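Methylmalonate-semialdehyde dehydrogenase (Oceanimonas doudoroffii, PDB 4ZZ7) probably catalyses the NAD-dependent, acylating oxidation of methylmalonate semialdehyde, as a member of the aldehyde dehydrogenase family. Local coordinates at residues 4-13 with 30-42. Residues are numbered along the deposited sequence; the frame is centred on the assembly and turned at random.
Sequences MTTIGHLING and TGEIGKQLDLAST
Ile-7 lies against Leu-37 where strands 6-10 and 32-38 run parallel, Thr-6 beside Gln-36 and Ile-7 beside Leu-37. Its CB and CG2 both meet Leu-37 CD1, CG2 at 3.6 Å; CG1 passes Gln-36 O and Lys-35 CE, and CD1 ends against Lys-35 CB and CD, the two side chains crossing at about a right angle. With CG2 anti to the backbone N and CG1 beside it (chi1 -60°), one branch goes to the leucine and the other to the lysine. With alanine in its place CG2, CG1 and CD1 are gone and CB alone faces Leu-37 CD1, which is likely to open a gap beside the leucine and leave the Lys-35 methylenes without their apolar neighbour. Lys-35 NZ is hydrogen-bonded to Ser-182 OG. Backbone bonds hold the pair: Thr-5 O receives Gln-36 N, Ile-7 N gives to Gln-36 O (2.8 Å), and Ile-7 O receives Asp-38 N. His-9 NE2 makes a weak hydrogen bond of 2.7 Å to Asp-38 OD2, which also accepts from Glu-18 N. The strands are the central pair of a four-stranded mixed sheet at the N-terminus of this aldehyde dehydrogenase fold, with Leu-37 touching the NAD-binding residue Glu-178.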
loop_
_atom_site.group_PDB
_atom_site.type_symbol
_atom_site.label_atom_id
_atom_site.label_comp_id
_atom_site.label_asym_id
_atom_site.label_seq_id
_atom_site.Cartn_x
_atom_site.Cartn_y
_atom_site.Cartn_z
ATOM N N MET A 4 -10.633 50.002 18.772
ATOM C CA MET A 4 -10.601 48.511 19.028
ATOM C C MET A 4 -11.316 47.714 17.919
ATOM O O MET A 4 -12.554 47.704 17.836
ATOM C CB MET A 4 -11.184 48.144 20.417
ATOM C CG MET A 4 -11.164 46.640 20.712
ATOM S SD MET A 4 -11.270 46.090 22.436
ATOM C CE MET A 4 -12.850 46.781 22.927
ATOM N N THR A 5 -10.515 47.023 17.101
ATOM C CA THR A 5 -11.002 46.326 15.893
ATOM C C THR A 5 -11.877 45.105 16.235
ATOM O O THR A 5 -11.722 44.501 17.307
ATOM C CB THR A 5 -9.824 45.871 14.981
ATOM O OG1 THR A 5 -9.023 44.899 15.669
ATOM C CG2 THR A 5 -8.934 47.071 14.533
ATOM N N THR A 6 -12.793 44.747 15.330
ATOM C CA THR A 6 -13.656 43.560 15.522
ATOM C C THR A 6 -13.336 42.442 14.517
ATOM O O THR A 6 -13.385 42.640 13.310
ATOM C CB THR A 6 -15.152 43.926 15.473
ATOM O OG1 THR A 6 -15.400 44.969 16.413
ATOM C CG2 THR A 6 -16.041 42.746 15.859
ATOM N N ILE A 7 -13.016 41.263 15.044
ATOM C CA ILE A 7 -12.623 40.096 14.238
ATOM C C ILE A 7 -13.843 39.351 13.691
ATOM O O ILE A 7 -14.759 38.948 14.439
ATOM C CB ILE A 7 -11.782 39.100 15.059
ATOM C CG1 ILE A 7 -10.512 39.781 15.573
ATOM C CG2 ILE A 7 -11.434 37.876 14.215
ATOM C CD1 ILE A 7 -9.852 39.041 16.709
ATOM N N GLY A 8 -13.837 39.127 12.393
ATOM C CA GLY A 8 -15.019 38.606 11.743
ATOM C C GLY A 8 -14.930 37.140 11.383
ATOM O O GLY A 8 -14.346 36.339 12.098
ATOM N N HIS A 9 -15.523 36.828 10.238
ATOM C CA HIS A 9 -15.673 35.485 9.743
ATOM C C HIS A 9 -15.373 35.485 8.263
ATOM O O HIS A 9 -15.638 36.451 7.574
ATOM C CB HIS A 9 -17.106 35.006 9.912
ATOM C CG HIS A 9 -17.700 35.305 11.245
ATOM N ND1 HIS A 9 -17.165 34.829 12.415
ATOM C CD2 HIS A 9 -18.801 36.014 11.595
ATOM C CE1 HIS A 9 -17.898 35.236 13.437
ATOM N NE2 HIS A 9 -18.899 35.958 12.965
ATOM N N LEU A 10 -14.840 34.378 7.776
ATOM C CA LEU A 10 -14.565 34.191 6.369
ATOM C C LEU A 10 -15.656 33.298 5.813
ATOM O O LEU A 10 -15.694 32.100 6.104
ATOM C CB LEU A 10 -13.194 33.537 6.210
ATOM C CG LEU A 10 -12.721 33.191 4.802
ATOM C CD1 LEU A 10 -12.730 34.410 3.899
ATOM C CD2 LEU A 10 -11.319 32.599 4.888
ATOM N N ILE A 11 -16.557 33.887 5.035
ATOM C CA ILE A 11 -17.635 33.126 4.410
ATOM C C ILE A 11 -17.769 33.451 2.932
ATOM O O ILE A 11 -18.107 34.564 2.559
ATOM C CB ILE A 11 -18.990 33.383 5.087
ATOM C CG1 ILE A 11 -18.919 32.992 6.564
ATOM C CG2 ILE A 11 -20.088 32.598 4.380
ATOM C CD1 ILE A 11 -20.191 33.239 7.355
ATOM N N ASN A 12 -17.548 32.444 2.100
ATOM C CA ASN A 12 -17.525 32.598 0.648
ATOM C C ASN A 12 -16.520 33.673 0.201
ATOM O O ASN A 12 -16.831 34.539 -0.606
ATOM C CB ASN A 12 -18.937 32.864 0.118
ATOM C CG ASN A 12 -19.164 32.289 -1.279
ATOM O OD1 ASN A 12 -19.149 31.077 -1.481
ATOM N ND2 ASN A 12 -19.409 33.150 -2.235
ATOM N N GLY A 13 -15.309 33.594 0.755
ATOM C CA GLY A 13 -14.176 34.422 0.319
ATOM C C GLY A 13 -14.269 35.884 0.714
ATOM O O GLY A 13 -13.666 36.753 0.070
ATOM N N THR A 30 0.323 41.109 28.873
ATOM C CA THR A 30 -0.066 42.311 29.607
ATOM C C THR A 30 -1.339 42.113 30.440
ATOM O O THR A 30 -1.508 42.741 31.488
ATOM C CB THR A 30 -0.309 43.467 28.647
ATOM O OG1 THR A 30 -1.429 43.164 27.820
ATOM C CG2 THR A 30 0.900 43.699 27.758
ATOM N N GLY A 31 -2.229 41.239 29.984
ATOM C CA GLY A 31 -3.521 41.031 30.645
ATOM C C GLY A 31 -4.612 41.995 30.185
ATOM O O GLY A 31 -5.700 42.023 30.765
ATOM N N GLU A 32 -4.333 42.751 29.118
ATOM C CA GLU A 32 -5.234 43.793 28.593
ATOM C C GLU A 32 -6.049 43.307 27.381
ATOM O O GLU A 32 -5.580 42.510 26.574
ATOM C CB GLU A 32 -4.423 45.052 28.219
ATOM C CG GLU A 32 -3.756 45.738 29.414
ATOM C CD GLU A 32 -2.749 46.815 29.026
ATOM O OE1 GLU A 32 -2.014 47.284 29.923
ATOM O OE2 GLU A 32 -2.667 47.192 27.837
ATOM N N ILE A 33 -7.270 43.812 27.259
ATOM C CA ILE A 33 -8.151 43.461 26.151
ATOM C C ILE A 33 -7.615 44.054 24.865
ATOM O O ILE A 33 -7.597 45.264 24.691
ATOM C CB ILE A 33 -9.575 43.994 26.378
ATOM C CG1 ILE A 33 -10.244 43.239 27.529
ATOM C CG2 ILE A 33 -10.412 43.874 25.110
ATOM C CD1 ILE A 33 -11.502 43.909 28.028
ATOM N N GLY A 34 -7.199 43.191 23.957
ATOM C CA GLY A 34 -6.684 43.616 22.662
ATOM C C GLY A 34 -7.784 43.877 21.657
ATOM O O GLY A 34 -7.903 44.980 21.143
ATOM N N LYS A 35 -8.598 42.861 21.393
ATOM C CA LYS A 35 -9.541 42.876 20.269
ATOM C C LYS A 35 -10.881 42.261 20.676
ATOM O O LYS A 35 -10.964 41.528 21.660
ATOM C CB LYS A 35 -8.966 42.120 19.054
ATOM C CG LYS A 35 -7.441 42.173 18.935
ATOM C CD LYS A 35 -6.870 41.455 17.715
ATOM C CE LYS A 35 -7.184 42.201 16.412
ATOM N NZ LYS A 35 -6.679 41.505 15.188
ATOM N N GLN A 36 -11.925 42.592 19.911
ATOM C CA GLN A 36 -13.270 42.018 20.078
ATOM C C GLN A 36 -13.501 40.949 19.019
ATOM O O GLN A 36 -13.281 41.173 17.821
ATOM C CB GLN A 36 -14.359 43.088 19.912
ATOM C CG GLN A 36 -14.454 44.088 21.045
ATOM C CD GLN A 36 -14.792 43.426 22.364
ATOM O OE1 GLN A 36 -15.820 42.755 22.492
ATOM N NE2 GLN A 36 -13.921 43.593 23.350
ATOM N N LEU A 37 -13.970 39.791 19.455
ATOM C CA LEU A 37 -14.273 38.715 18.536
ATOM C C LEU A 37 -15.759 38.594 18.353
ATOM O O LEU A 37 -16.481 38.325 19.305
ATOM C CB LEU A 37 -13.726 37.408 19.073
ATOM C CG LEU A 37 -13.994 36.205 18.178
ATOM C CD1 LEU A 37 -13.388 36.395 16.788
ATOM C CD2 LEU A 37 -13.471 34.974 18.892
ATOM N N ASP A 38 -16.205 38.774 17.117
ATOM C CA ASP A 38 -17.609 38.556 16.770
ATOM C C ASP A 38 -17.984 37.083 16.945
ATOM O O ASP A 38 -17.261 36.220 16.492
ATOM C CB ASP A 38 -17.866 38.973 15.328
ATOM C CG ASP A 38 -19.334 39.021 15.004
ATOM O OD1 ASP A 38 -20.064 39.793 15.665
ATOM O OD2 ASP A 38 -19.764 38.303 14.078
ATOM N N LEU A 39 -19.090 36.800 17.619
ATOM C CA LEU A 39 -19.536 35.424 17.797
ATOM C C LEU A 39 -20.689 35.098 16.854
ATOM O O LEU A 39 -21.723 35.764 16.857
ATOM C CB LEU A 39 -19.928 35.145 19.248
ATOM C CG LEU A 39 -18.826 35.388 20.289
ATOM C CD1 LEU A 39 -19.314 34.961 21.659
ATOM C CD2 LEU A 39 -17.515 34.666 19.974
ATOM N N ALA A 40 -20.501 34.051 16.058
ATOM C CA ALA A 40 -21.461 33.695 15.030
ATOM C C ALA A 40 -22.588 32.876 15.593
ATOM O O ALA A 40 -22.395 32.006 16.432
ATOM C CB ALA A 40 -20.785 32.932 13.907
ATOM N N SER A 41 -23.772 33.153 15.088
ATOM C CA SER A 41 -24.984 32.548 15.584
ATOM C C SER A 41 -25.346 31.458 14.617
ATOM O O SER A 41 -24.765 31.375 13.540
ATOM C CB SER A 41 -26.086 33.607 15.611
ATOM O OG SER A 41 -26.307 34.102 14.285
ATOM N N THR A 42 -26.348 30.664 14.959
ATOM C CA THR A 42 -26.729 29.549 14.101
ATOM C C THR A 42 -27.116 30.005 12.672
ATOM O O THR A 42 -27.003 29.234 11.733
ATOM C CB THR A 42 -27.873 28.692 14.689
ATOM O OG1 THR A 42 -29.059 29.465 14.733
ATOM C CG2 THR A 42 -27.593 28.248 16.091
#